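Local coordinates for protein LamCAT (Aquimarina, PDB 6JH5) that probably hydrolyses the beta-glucan laminarin, as a calcium-binding laminarinase of glycoside hydrolase family 16, at residues F22-G27 against L36-R41; I87-F92 against D118-V123; A143-S148 against H179-A184. One frame throughout, in Å; residues are numbered along the deposited sequence.

How the interactions relate
The three contacts sit apart along the beta-sandwich. Interaction 2 is the buried one, and its segment 118-123 carries part of the sequence that matches the family 16 active-site signature; the side chain of I87 lies about 11 Å from the bound calcium ion. The centre of interaction 1 is 18 Å from that of interaction 2, and strand 197-205, which Q37 and Y39 touch, pairs with strand 95-103, the neighbour of strand 120-121. Interactions 2 and 3 come closer, with nearest atoms about 6 Å apart. W171 joins them: its NE1 binds D118 O while its ring meets H179. Interactions 1 and 3, 29 Å apart between centres, lie on opposite sides of the chain's centre.

Interaction 1. Residues F22-G27 against L36-R41; sequences FETGNG and LQYYRR
R41 lays its side chain across one face of the F22 ring. Its CG stands anti to the backbone N (chi1 173°), and a bend at the next bond carries CD to 3.4 Å from the ring centroid, straight above it. The guanidinium beyond is nearly parallel to the ring, planes 15° apart, but off-centre: NE is 3.5 Å from F22 CE1, a stack with cation-pi character. I16 touches both side chains. At G25 the roles reverse, and Y38 presents its ring face, with G25 CA 3.4 Å from the ring centroid. T24 runs alongside the same ring, its CG2 near Y38 OH. Here the loop after strand 21-22 meets strand 37-39 in a single antiparallel bridge, a hydrogen-bonded pair on the family 16 beta-sandwich, beside strand 63-71: G25 N donates to Y39 O at 2.8 Å, and Y39 N to G25 O at 2.9 Å. G25 O also accepts from W31 NE1, whose ring meets that of Y39. At the far end ND2 of N26 reaches Q37 O at 2.9 Å within its own amide plane, yet sits above the plane of that carbonyl; E35 O takes a second bond from ND2.

Interaction 2. Residues I87-F92 against D118-V123; sequences IAMPSF and DIMEHV
M120 belongs to a classic beta bulge, I119 and M120 both facing F99, and reaches tip to tip toward M89. The bulge lies in E-I-D-I-M-E, which fits the active-site signature of bulged family 16 enzymes. M120 points toward 87-92 while E121 CB points away; by that signature E121 is probably an active-site residue. Apolar packing comes first: M89 CE is 3.6 Å from M120 SD, and I87 CD1 meets M120 CE end-on at 4.2 Å. M120 is bent at both of its outer torsions, which turns its methyl toward these two partners, while Y160 touches all three side chains. A sulfur-aromatic contact follows. In M89, CG sits between the backbone N and the carbonyl carbon (chi1 70°), and the chain then extends so that SD comes 3.5 Å from H122 CB. The same sulfur is 4.7 Å from the centroid of the imidazole, approaching obliquely at 45° to the ring normal. Polar bridging completes the set. H122 gives NE2 to E126 O, which fixes the rotation of the ring and turns ND1 toward the other segment. There a water in the ring plane, 2.7 Å from H122 ND1, donates to P90 O at 2.7 Å.

Interaction 3. Residues A143-S148 against H179-A184; sequences ANYSGS and HEASIA
H179 stands between strand 176-182 and strand 142-150, edge strands of the facing sandwich sheets; strand segments 143-148 and 179-182 run antiparallel (157°), their axes 6.9 Å apart at closest approach. From CB, 4.0 Å from G147 CA, the side chain leaves with CG anti to the backbone N (chi1 -172°) and heads for the other strand. CG, ND1 and CD2 lie flat against G147, whose N sits 3.4 Å above the ring plane over its centre; a beta carbon on G147 would collide with CG, so its absence admits the imidazole. Farther out, CE1 is 3.3 Å from S146 C and lies over one face of the Y145 ring, 3.5 Å from Y145 CD2; the two ring planes are oblique, 44° apart. At the tip NE2 donates to Y145 O at 3.1 Å, from well above the carbonyl plane. Y145 sets its ring edge near A181 CB, and a water links Y145 OH to E180 O. A leucine in place of H179 would probably leave Y145 O without this donor and G147 without its flat cover. NE2, acting as donor, is probably the protonated nitrogen, and its bond joins segments that share no backbone hydrogen bond.

Interaction 1. Residues F22-G27 against L36-R41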
ATOM      1  N   PHE A  22      13.131   1.552  -5.144  1.00 14.41           N
ATOM      2  CA  PHE A  22      13.084   0.630  -3.988  1.00 15.66           C
ATOM      3  C   PHE A  22      13.685   1.225  -2.727  1.00 15.72           C
ATOM      4  O   PHE A  22      14.660   1.904  -2.802  1.00 17.44           O
ATOM      5  CB  PHE A  22      13.819  -0.665  -4.333  1.00 14.44           C
ATOM      6  CG  PHE A  22      13.119  -1.491  -5.378  1.00 15.22           C
ATOM      7  CD1 PHE A  22      13.174  -1.147  -6.714  1.00 18.11           C
ATOM      8  CD2 PHE A  22      12.385  -2.602  -5.019  1.00 16.96           C
ATOM      9  CE1 PHE A  22      12.526  -1.901  -7.670  1.00 19.03           C
ATOM     10  CE2 PHE A  22      11.739  -3.352  -5.980  1.00 19.36           C
ATOM     11  CZ  PHE A  22      11.800  -2.992  -7.296  1.00 20.13           C
ATOM     12  N   GLU A  23      13.053   0.944  -1.602  1.00 13.64           N
ATOM     13  CA  GLU A  23      13.644   1.393  -0.329  1.00 13.31           C
ATOM     14  C   GLU A  23      14.623   0.322   0.154  1.00 14.80           C
ATOM     15  O   GLU A  23      14.525  -0.807  -0.260  1.00 15.47           O
ATOM     16  CB  GLU A  23      12.608   1.598   0.769  1.00 15.71           C
ATOM     17  CG  GLU A  23      11.544   2.617   0.429  1.00 17.23           C
ATOM     18  CD  GLU A  23      11.986   4.059   0.360  1.00 17.63           C
ATOM     19  OE1 GLU A  23      13.162   4.308   0.526  1.00 18.02           O
ATOM     20  OE2 GLU A  23      11.140   4.885   0.127  1.00 17.17           O
ATOM     21  N   THR A  24      15.532   0.737   1.005  1.00 15.52           N
ATOM     22  CA  THR A  24      16.525  -0.186   1.601  1.00 15.38           C
ATOM     23  C   THR A  24      16.547  -0.006   3.120  1.00 17.09           C
ATOM     24  O   THR A  24      16.551   1.109   3.551  1.00 19.26           O
ATOM     25  CB  THR A  24      17.920   0.145   1.063  1.00 18.18           C
ATOM     26  OG1 THR A  24      17.893  -0.037  -0.347  1.00 19.79           O
ATOM     27  CG2 THR A  24      18.989  -0.731   1.662  1.00 20.49           C
ATOM     28  N   GLY A  25      16.544  -1.098   3.874  1.00 16.17           N
ATOM     29  CA  GLY A  25      16.694  -0.975   5.330  1.00 16.23           C
ATOM     30  C   GLY A  25      15.428  -0.846   6.160  1.00 15.91           C
ATOM     31  O   GLY A  25      14.363  -1.093   5.670  1.00 16.88           O
ATOM     32  N   ASN A  26      15.635  -0.495   7.421  1.00 15.00           N
ATOM     33  CA  ASN A  26      14.561  -0.408   8.435  1.00 15.51           C
ATOM     34  C   ASN A  26      14.043   1.019   8.626  1.00 16.34           C
ATOM     35  O   ASN A  26      13.211   1.206   9.448  1.00 16.78           O
ATOM     36  CB  ASN A  26      15.059  -0.989   9.754  1.00 16.06           C
ATOM     37  CG  ASN A  26      13.964  -1.176  10.777  1.00 16.68           C
ATOM     38  OD1 ASN A  26      13.999  -0.576  11.828  1.00 17.30           O
ATOM     39  ND2 ASN A  26      13.016  -2.034  10.465  1.00 16.33           N
ATOM     40  N   GLY A  27      14.613   1.982   7.924  1.00 17.29           N
ATOM     41  CA  GLY A  27      14.171   3.379   8.011  1.00 18.65           C
ATOM     42  C   GLY A  27      14.375   3.961   9.394  1.00 19.23           C
ATOM     43  O   GLY A  27      15.268   3.508  10.080  1.00 17.76           O
ATOM     44  N   LEU A  36       9.917  -4.593  11.830  1.00 13.84           N
ATOM     45  CA  LEU A  36      11.126  -5.403  12.090  1.00 13.22           C
ATOM     46  C   LEU A  36      11.935  -5.720  10.828  1.00 14.68           C
ATOM     47  O   LEU A  36      13.005  -6.235  10.979  1.00 17.12           O
ATOM     48  CB  LEU A  36      10.666  -6.725  12.709  1.00 13.92           C
ATOM     49  CG  LEU A  36       9.828  -6.615  13.981  1.00 14.84           C
ATOM     50  CD1 LEU A  36       9.462  -7.995  14.477  1.00 16.16           C
ATOM     51  CD2 LEU A  36      10.561  -5.866  15.065  1.00 16.53           C
ATOM     52  N   GLN A  37      11.439  -5.403   9.642  1.00 14.07           N
ATOM     53  CA  GLN A  37      12.158  -5.860   8.425  1.00 13.72           C
ATOM     54  C   GLN A  37      13.168  -4.856   7.870  1.00 13.29           C
ATOM     55  O   GLN A  37      13.039  -3.686   8.096  1.00 14.53           O
ATOM     56  CB  GLN A  37      11.170  -6.250   7.325  1.00 13.79           C
ATOM     57  CG  GLN A  37      10.608  -5.055   6.573  1.00 13.81           C
ATOM     58  CD  GLN A  37       9.697  -4.225   7.428  1.00 13.65           C
ATOM     59  OE1 GLN A  37       9.024  -4.725   8.288  1.00 15.17           O
ATOM     60  NE2 GLN A  37       9.700  -2.939   7.184  1.00 13.11           N
ATOM     61  N   TYR A  38      14.127  -5.396   7.136  1.00 13.39           N
ATOM     62  CA  TYR A  38      15.101  -4.572   6.396  1.00 14.57           C
ATOM     63  C   TYR A  38      14.727  -4.747   4.921  1.00 13.89           C
ATOM     64  O   TYR A  38      14.762  -5.837   4.429  1.00 15.23           O
ATOM     65  CB  TYR A  38      16.497  -5.110   6.681  1.00 17.07           C
ATOM     66  CG  TYR A  38      17.635  -4.361   6.056  1.00 16.30           C
ATOM     67  CD1 TYR A  38      17.894  -4.455   4.712  1.00 17.40           C
ATOM     68  CD2 TYR A  38      18.479  -3.607   6.834  1.00 16.39           C
ATOM     69  CE1 TYR A  38      18.957  -3.782   4.149  1.00 15.89           C
ATOM     70  CE2 TYR A  38      19.556  -2.949   6.283  1.00 17.27           C
ATOM     71  CZ  TYR A  38      19.792  -3.025   4.931  1.00 17.37           C
ATOM     72  OH  TYR A  38      20.854  -2.367   4.405  1.00 17.17           O
ATOM     73  N   TYR A  39      14.324  -3.664   4.274  1.00 14.36           N
ATOM     74  CA  TYR A  39      13.906  -3.741   2.863  1.00 13.55           C
ATOM     75  C   TYR A  39      15.114  -3.895   1.929  1.00 14.74           C
ATOM     76  O   TYR A  39      16.132  -3.334   2.167  1.00 14.90           O
ATOM     77  CB  TYR A  39      13.068  -2.510   2.541  1.00 13.24           C
ATOM     78  CG  TYR A  39      11.680  -2.521   3.126  1.00 12.94           C
ATOM     79  CD1 TYR A  39      10.849  -3.600   2.941  1.00 13.13           C
ATOM     80  CD2 TYR A  39      11.174  -1.416   3.782  1.00 13.49           C
ATOM     81  CE1 TYR A  39       9.559  -3.604   3.424  1.00 12.56           C
ATOM     82  CE2 TYR A  39       9.883  -1.406   4.274  1.00 12.35           C
ATOM     83  CZ  TYR A  39       9.067  -2.495   4.073  1.00 12.42           C
ATOM     84  OH  TYR A  39       7.801  -2.462   4.547  1.00 12.70           O
ATOM     85  N   ARG A  40      14.913  -4.673   0.875  1.00 15.22           N
ATOM     86  CA  ARG A  40      15.959  -4.934  -0.135  1.00 16.09           C
ATOM     87  C   ARG A  40      15.324  -5.047  -1.528  1.00 16.65           C
ATOM     88  O   ARG A  40      14.174  -5.331  -1.631  1.00 16.00           O
ATOM     89  CB  ARG A  40      16.574  -6.312   0.121  1.00 15.90           C
ATOM     90  CG  ARG A  40      17.202  -6.476   1.493  1.00 15.89           C
ATOM     91  CD  ARG A  40      18.008  -7.752   1.590  1.00 15.79           C
ATOM     92  NE  ARG A  40      19.291  -7.554   0.960  1.00 17.93           N
ATOM     93  CZ  ARG A  40      19.997  -8.501   0.409  1.00 21.07           C
ATOM     94  NH1 ARG A  40      19.518  -9.724   0.360  1.00 25.49           N
ATOM     95  NH2 ARG A  40      21.160  -8.217  -0.127  1.00 20.01           N
ATOM     96  N   ARG A  41      16.125  -4.781  -2.553  1.00 15.39           N
ATOM     97  CA  ARG A  41      15.714  -4.991  -3.959  1.00 15.56           C
ATOM     98  C   ARG A  41      15.602  -6.487  -4.275  1.00 13.77           C
ATOM     99  O   ARG A  41      14.772  -6.856  -4.995  1.00 15.83           O
ATOM    100  CB  ARG A  41      16.767  -4.390  -4.880  1.00 15.32           C
ATOM    101  CG  ARG A  41      16.539  -4.704  -6.343  1.00 15.64           C
ATOM    102  CD  ARG A  41      15.234  -4.115  -6.805  1.00 16.56           C
ATOM    103  NE  ARG A  41      14.937  -4.342  -8.199  1.00 15.72           N
ATOM    104  CZ  ARG A  41      14.438  -5.443  -8.695  1.00 16.87           C
ATOM    105  NH1 ARG A  41      14.189  -6.471  -7.912  1.00 17.58           N
ATOM    106  NH2 ARG A  41      14.161  -5.509  -9.981  1.00 19.69           N
TER
HETATM  107  O   HOH W   1      17.960  -2.018  -1.857  1.00 68.36           O

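Interaction 2. Residues I87-F92 against D118-V123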
ATOM      1  N   ILE A  87      -4.096  -8.714  -6.193  1.00 12.11           N
ATOM      2  CA  ILE A  87      -3.084  -9.176  -5.212  1.00 12.29           C
ATOM      3  C   ILE A  87      -3.552 -10.424  -4.469  1.00 13.75           C
ATOM      4  O   ILE A  87      -4.693 -10.480  -4.144  1.00 14.30           O
ATOM      5  CB  ILE A  87      -2.898  -8.059  -4.176  1.00 12.74           C
ATOM      6  CG1 ILE A  87      -2.541  -6.740  -4.855  1.00 13.74           C
ATOM      7  CG2 ILE A  87      -1.866  -8.423  -3.125  1.00 12.96           C
ATOM      8  CD1 ILE A  87      -2.387  -5.596  -3.869  1.00 15.35           C
ATOM      9  N   ALA A  88      -2.607 -11.327  -4.260  1.00 13.28           N
ATOM     10  CA  ALA A  88      -2.752 -12.520  -3.414  1.00 14.09           C
ATOM     11  C   ALA A  88      -1.689 -12.339  -2.333  1.00 13.67           C
ATOM     12  O   ALA A  88      -0.595 -12.077  -2.660  1.00 13.73           O
ATOM     13  CB  ALA A  88      -2.560 -13.793  -4.205  1.00 15.57           C
ATOM     14  N   MET A  89      -2.079 -12.430  -1.077  1.00 13.28           N
ATOM     15  CA  MET A  89      -1.081 -12.140  -0.036  1.00 13.80           C
ATOM     16  C   MET A  89      -1.060 -13.241   1.014  1.00 14.56           C
ATOM     17  O   MET A  89      -2.028 -13.905   1.176  1.00 16.16           O
ATOM     18  CB  MET A  89      -1.397 -10.798   0.637  1.00 15.64           C
ATOM     19  CG  MET A  89      -2.632 -10.827   1.500  1.00 14.37           C
ATOM     20  SD  MET A  89      -3.258  -9.140   1.780  1.00 17.24           S
ATOM     21  CE  MET A  89      -4.235  -8.865   0.303  1.00 16.43           C
ATOM     22  N   PRO A  90       0.033 -13.384   1.767  1.00 14.70           N
ATOM     23  CA  PRO A  90       0.096 -14.386   2.810  1.00 15.13           C
ATOM     24  C   PRO A  90      -0.758 -13.954   4.010  1.00 15.68           C
ATOM     25  O   PRO A  90      -1.092 -12.844   4.150  1.00 17.53           O
ATOM     26  CB  PRO A  90       1.555 -14.435   3.260  1.00 18.56           C
ATOM     27  CG  PRO A  90       2.265 -13.399   2.471  1.00 16.65           C
ATOM     28  CD  PRO A  90       1.247 -12.596   1.686  1.00 14.71           C
ATOM     29  N   SER A  91      -1.061 -14.922   4.854  1.00 15.52           N
ATOM     30  CA  SER A  91      -1.850 -14.674   6.071  1.00 14.80           C
ATOM     31  C   SER A  91      -1.127 -15.394   7.210  1.00 15.01           C
ATOM     32  O   SER A  91      -1.155 -16.589   7.264  1.00 17.32           O
ATOM     33  CB  SER A  91      -3.246 -15.186   5.850  1.00 18.86           C
ATOM     34  OG  SER A  91      -4.036 -15.060   7.013  1.00 22.35           O
ATOM     35  N   PHE A  92      -0.436 -14.636   8.041  1.00 13.90           N
ATOM     36  CA  PHE A  92       0.298 -15.231   9.176  1.00 13.72           C
ATOM     37  C   PHE A  92       0.524 -14.164  10.241  1.00 14.38           C
ATOM     38  O   PHE A  92       0.535 -13.013   9.935  1.00 13.59           O
ATOM     39  CB  PHE A  92       1.620 -15.861   8.737  1.00 14.43           C
ATOM     40  CG  PHE A  92       2.642 -14.919   8.165  1.00 13.89           C
ATOM     41  CD1 PHE A  92       2.690 -14.671   6.809  1.00 14.54           C
ATOM     42  CD2 PHE A  92       3.564 -14.313   8.987  1.00 13.74           C
ATOM     43  CE1 PHE A  92       3.650 -13.823   6.297  1.00 14.44           C
ATOM     44  CE2 PHE A  92       4.521 -13.465   8.472  1.00 14.80           C
ATOM     45  CZ  PHE A  92       4.565 -13.237   7.126  1.00 15.68           C
ATOM     46  N   ASP A 118      -4.492   4.394   1.896  1.00 10.71           N
ATOM     47  CA  ASP A 118      -4.184   2.950   1.950  1.00 11.18           C
ATOM     48  C   ASP A 118      -5.313   2.227   1.195  1.00 11.23           C
ATOM     49  O   ASP A 118      -6.405   2.225   1.652  1.00 12.03           O
ATOM     50  CB  ASP A 118      -4.106   2.499   3.403  1.00 11.90           C
ATOM     51  CG  ASP A 118      -3.118   3.295   4.220  1.00 13.28           C
ATOM     52  OD1 ASP A 118      -1.988   3.309   3.851  1.00 13.00           O
ATOM     53  OD2 ASP A 118      -3.534   3.859   5.194  1.00 14.69           O
ATOM     54  N   ILE A 119      -5.016   1.750  -0.003  1.00 11.39           N
ATOM     55  CA  ILE A 119      -6.042   1.067  -0.826  1.00 11.35           C
ATOM     56  C   ILE A 119      -6.330  -0.306  -0.229  1.00 11.07           C
ATOM     57  O   ILE A 119      -7.445  -0.730  -0.266  1.00 11.50           O
ATOM     58  CB  ILE A 119      -5.538   1.008  -2.275  1.00 10.65           C
ATOM     59  CG1 ILE A 119      -5.275   2.424  -2.791  1.00 12.52           C
ATOM     60  CG2 ILE A 119      -6.558   0.289  -3.140  1.00 11.86           C
ATOM     61  CD1 ILE A 119      -4.516   2.467  -4.101  1.00 12.55           C
ATOM     62  N   MET A 120      -5.273  -0.970   0.211  1.00 10.65           N
ATOM     63  CA  MET A 120      -5.394  -2.279   0.875  1.00 11.38           C
ATOM     64  C   MET A 120      -4.330  -2.396   1.967  1.00 12.19           C
ATOM     65  O   MET A 120      -3.194  -2.131   1.688  1.00 11.99           O
ATOM     66  CB  MET A 120      -5.193  -3.441  -0.111  1.00 11.86           C
ATOM     67  CG  MET A 120      -5.354  -4.838   0.464  1.00 12.43           C
ATOM     68  SD  MET A 120      -3.991  -5.468   1.513  1.00 14.11           S
ATOM     69  CE  MET A 120      -2.659  -5.595   0.321  1.00 14.42           C
ATOM     70  N   GLU A 121      -4.789  -2.723   3.166  1.00 11.60           N
ATOM     71  CA  GLU A 121      -3.873  -3.169   4.229  1.00 12.67           C
ATOM     72  C   GLU A 121      -4.446  -4.448   4.845  1.00 12.47           C
ATOM     73  O   GLU A 121      -5.619  -4.542   4.959  1.00 12.31           O
ATOM     74  CB  GLU A 121      -3.645  -2.144   5.323  1.00 14.55           C
ATOM     75  CG  GLU A 121      -2.672  -1.069   4.905  1.00 14.96           C
ATOM     76  CD  GLU A 121      -2.522  -0.054   6.023  1.00 15.91           C
ATOM     77  OE1 GLU A 121      -3.462   0.678   6.224  1.00 15.13           O
ATOM     78  OE2 GLU A 121      -1.520  -0.117   6.716  1.00 15.72           O
ATOM     79  N   HIS A 122      -3.571  -5.373   5.191  1.00 11.96           N
ATOM     80  CA  HIS A 122      -4.002  -6.590   5.902  1.00 13.05           C
ATOM     81  C   HIS A 122      -3.002  -6.854   7.027  1.00 13.39           C
ATOM     82  O   HIS A 122      -1.855  -6.589   6.821  1.00 12.48           O
ATOM     83  CB  HIS A 122      -4.080  -7.789   4.958  1.00 13.85           C
ATOM     84  CG  HIS A 122      -4.522  -9.042   5.627  1.00 14.35           C
ATOM     85  ND1 HIS A 122      -3.642  -9.988   6.060  1.00 15.68           N
ATOM     86  CD2 HIS A 122      -5.737  -9.466   5.999  1.00 15.40           C
ATOM     87  CE1 HIS A 122      -4.306 -10.951   6.635  1.00 15.62           C
ATOM     88  NE2 HIS A 122      -5.571 -10.669   6.604  1.00 16.02           N
ATOM     89  N   VAL A 123      -3.486  -7.366   8.155  1.00 12.99           N
ATOM     90  CA  VAL A 123      -2.539  -7.708   9.246  1.00 12.81           C
ATOM     91  C   VAL A 123      -2.823  -9.112   9.757  1.00 13.34           C
ATOM     92  O   VAL A 123      -3.953  -9.533   9.746  1.00 14.11           O
ATOM     93  CB  VAL A 123      -2.562  -6.741  10.442  1.00 14.97           C
ATOM     94  CG1 VAL A 123      -1.944  -5.388  10.142  1.00 16.61           C
ATOM     95  CG2 VAL A 123      -3.951  -6.595  11.008  1.00 16.34           C
TER
HETATM   96  O   HOH W   2      -1.059 -10.619   5.667  1.00 14.40           O

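Interaction 3. Residues A143-S148 against H179-A184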
ATOM      1  N   ALA A 143      -5.169  13.024  11.568  1.00 15.17           N
ATOM      2  CA  ALA A 143      -6.528  12.489  11.388  1.00 14.20           C
ATOM      3  C   ALA A 143      -6.479  11.200  10.579  1.00 13.31           C
ATOM      4  O   ALA A 143      -5.632  11.070   9.775  1.00 13.86           O
ATOM      5  CB  ALA A 143      -7.349  13.517  10.656  1.00 15.46           C
ATOM      6  N   ASN A 144      -7.361  10.273  10.892  1.00 14.63           N
ATOM      7  CA  ASN A 144      -7.499   9.089  10.016  1.00 15.81           C
ATOM      8  C   ASN A 144      -8.964   8.655   9.939  1.00 13.55           C
ATOM      9  O   ASN A 144      -9.726   8.985  10.804  1.00 13.42           O
ATOM     10  CB  ASN A 144      -6.468   8.013  10.298  1.00 18.85           C
ATOM     11  CG  ASN A 144      -6.702   7.372  11.634  1.00 27.30           C
ATOM     12  OD1 ASN A 144      -7.792   6.959  11.941  1.00 31.02           O
ATOM     13  ND2 ASN A 144      -5.654   7.263  12.412  1.00 35.23           N
ATOM     14  N   TYR A 145      -9.297   7.996   8.846  1.00 13.18           N
ATOM     15  CA  TYR A 145     -10.681   7.539   8.636  1.00 12.59           C
ATOM     16  C   TYR A 145     -10.586   6.208   7.900  1.00 13.54           C
ATOM     17  O   TYR A 145     -10.125   6.198   6.808  1.00 13.28           O
ATOM     18  CB  TYR A 145     -11.461   8.618   7.892  1.00 13.22           C
ATOM     19  CG  TYR A 145     -12.935   8.364   7.783  1.00 14.47           C
ATOM     20  CD1 TYR A 145     -13.716   8.200   8.899  1.00 16.25           C
ATOM     21  CD2 TYR A 145     -13.541   8.326   6.549  1.00 15.00           C
ATOM     22  CE1 TYR A 145     -15.074   8.004   8.786  1.00 19.12           C
ATOM     23  CE2 TYR A 145     -14.900   8.134   6.418  1.00 16.26           C
ATOM     24  CZ  TYR A 145     -15.674   7.965   7.543  1.00 19.03           C
ATOM     25  OH  TYR A 145     -17.014   7.782   7.428  1.00 20.57           O
ATOM     26  N   SER A 146     -11.115   5.171   8.523  1.00 13.32           N
ATOM     27  CA  SER A 146     -10.858   3.807   8.027  1.00 14.08           C
ATOM     28  C   SER A 146     -12.127   2.980   7.932  1.00 13.93           C
ATOM     29  O   SER A 146     -13.018   3.199   8.678  1.00 16.21           O
ATOM     30  CB  SER A 146      -9.926   3.128   8.968  1.00 15.34           C
ATOM     31  OG  SER A 146      -9.414   1.989   8.369  1.00 16.53           O
ATOM     32  N   GLY A 147     -12.073   2.001   7.047  1.00 13.79           N
ATOM     33  CA  GLY A 147     -13.155   1.041   6.813  1.00 15.37           C
ATOM     34  C   GLY A 147     -12.611  -0.340   6.517  1.00 14.19           C
ATOM     35  O   GLY A 147     -11.480  -0.467   6.208  1.00 13.55           O
ATOM     36  N   SER A 148     -13.465  -1.337   6.620  1.00 13.85           N
ATOM     37  CA  SER A 148     -13.004  -2.718   6.392  1.00 13.61           C
ATOM     38  C   SER A 148     -14.084  -3.543   5.704  1.00 15.18           C
ATOM     39  O   SER A 148     -15.200  -3.151   5.684  1.00 14.92           O
ATOM     40  CB  SER A 148     -12.589  -3.350   7.677  1.00 16.51           C
ATOM     41  OG  SER A 148     -13.708  -3.501   8.513  1.00 17.58           O
ATOM     42  N   HIS A 179     -15.932   1.385   1.840  1.00 13.70           N
ATOM     43  CA  HIS A 179     -15.481   2.597   2.564  1.00 13.04           C
ATOM     44  C   HIS A 179     -15.571   3.794   1.626  1.00 12.12           C
ATOM     45  O   HIS A 179     -15.462   3.613   0.454  1.00 13.32           O
ATOM     46  CB  HIS A 179     -14.068   2.393   3.139  1.00 14.04           C
ATOM     47  CG  HIS A 179     -13.568   3.471   4.040  1.00 14.49           C
ATOM     48  ND1 HIS A 179     -14.321   4.011   5.044  1.00 16.31           N
ATOM     49  CD2 HIS A 179     -12.376   4.083   4.114  1.00 13.88           C
ATOM     50  CE1 HIS A 179     -13.615   4.905   5.678  1.00 16.05           C
ATOM     51  NE2 HIS A 179     -12.437   4.975   5.135  1.00 14.43           N
ATOM     52  N   GLU A 180     -15.835   4.951   2.184  1.00 13.00           N
ATOM     53  CA  GLU A 180     -15.980   6.175   1.372  1.00 13.05           C
ATOM     54  C   GLU A 180     -15.614   7.361   2.252  1.00 13.19           C
ATOM     55  O   GLU A 180     -15.943   7.337   3.398  1.00 16.47           O
ATOM     56  CB  GLU A 180     -17.410   6.292   0.841  1.00 14.63           C
ATOM     57  CG  GLU A 180     -17.661   7.528   0.013  1.00 16.47           C
ATOM     58  CD  GLU A 180     -19.027   7.543  -0.658  1.00 17.67           C
ATOM     59  OE1 GLU A 180     -19.512   6.485  -0.967  1.00 17.68           O
ATOM     60  OE2 GLU A 180     -19.553   8.610  -0.872  1.00 18.48           O
ATOM     61  N   ALA A 181     -14.918   8.323   1.681  1.00 12.59           N
ATOM     62  CA  ALA A 181     -14.569   9.521   2.457  1.00 13.27           C
ATOM     63  C   ALA A 181     -14.796  10.747   1.577  1.00 13.34           C
ATOM     64  O   ALA A 181     -14.285  10.781   0.499  1.00 14.10           O
ATOM     65  CB  ALA A 181     -13.134   9.441   2.902  1.00 13.95           C
ATOM     66  N   SER A 182     -15.536  11.709   2.092  1.00 13.39           N
ATOM     67  CA  SER A 182     -15.695  12.962   1.329  1.00 13.06           C
ATOM     68  C   SER A 182     -14.439  13.827   1.477  1.00 13.56           C
ATOM     69  O   SER A 182     -13.907  13.941   2.572  1.00 13.23           O
ATOM     70  CB  SER A 182     -16.902  13.736   1.766  1.00 14.62           C
ATOM     71  OG  SER A 182     -16.983  14.933   1.029  1.00 14.40           O
ATOM     72  N   ILE A 183     -13.985  14.342   0.339  1.00 12.58           N
ATOM     73  CA  ILE A 183     -12.897  15.348   0.314  1.00 12.56           C
ATOM     74  C   ILE A 183     -13.436  16.614  -0.364  1.00 13.14           C
ATOM     75  O   ILE A 183     -12.673  17.465  -0.680  1.00 14.34           O
ATOM     76  CB  ILE A 183     -11.625  14.804  -0.358  1.00 13.52           C
ATOM     77  CG1 ILE A 183     -11.840  14.398  -1.810  1.00 14.35           C
ATOM     78  CG2 ILE A 183     -11.037  13.654   0.441  1.00 13.62           C
ATOM     79  CD1 ILE A 183     -10.536  14.089  -2.503  1.00 15.68           C
ATOM     80  N   ALA A 184     -14.749  16.688  -0.485  1.00 15.35           N
ATOM     81  CA  ALA A 184     -15.399  17.807  -1.205  1.00 15.70           C
ATOM     82  C   ALA A 184     -15.098  19.123  -0.502  1.00 16.12           C
ATOM     83  O   ALA A 184     -15.314  19.205   0.658  1.00 15.30           O
ATOM     84  CB  ALA A 184     -16.876  17.577  -1.236  1.00 15.97           C
TER
HETATM   85  O   HOH W   3     -18.174   7.084   5.288  1.00 21.65           O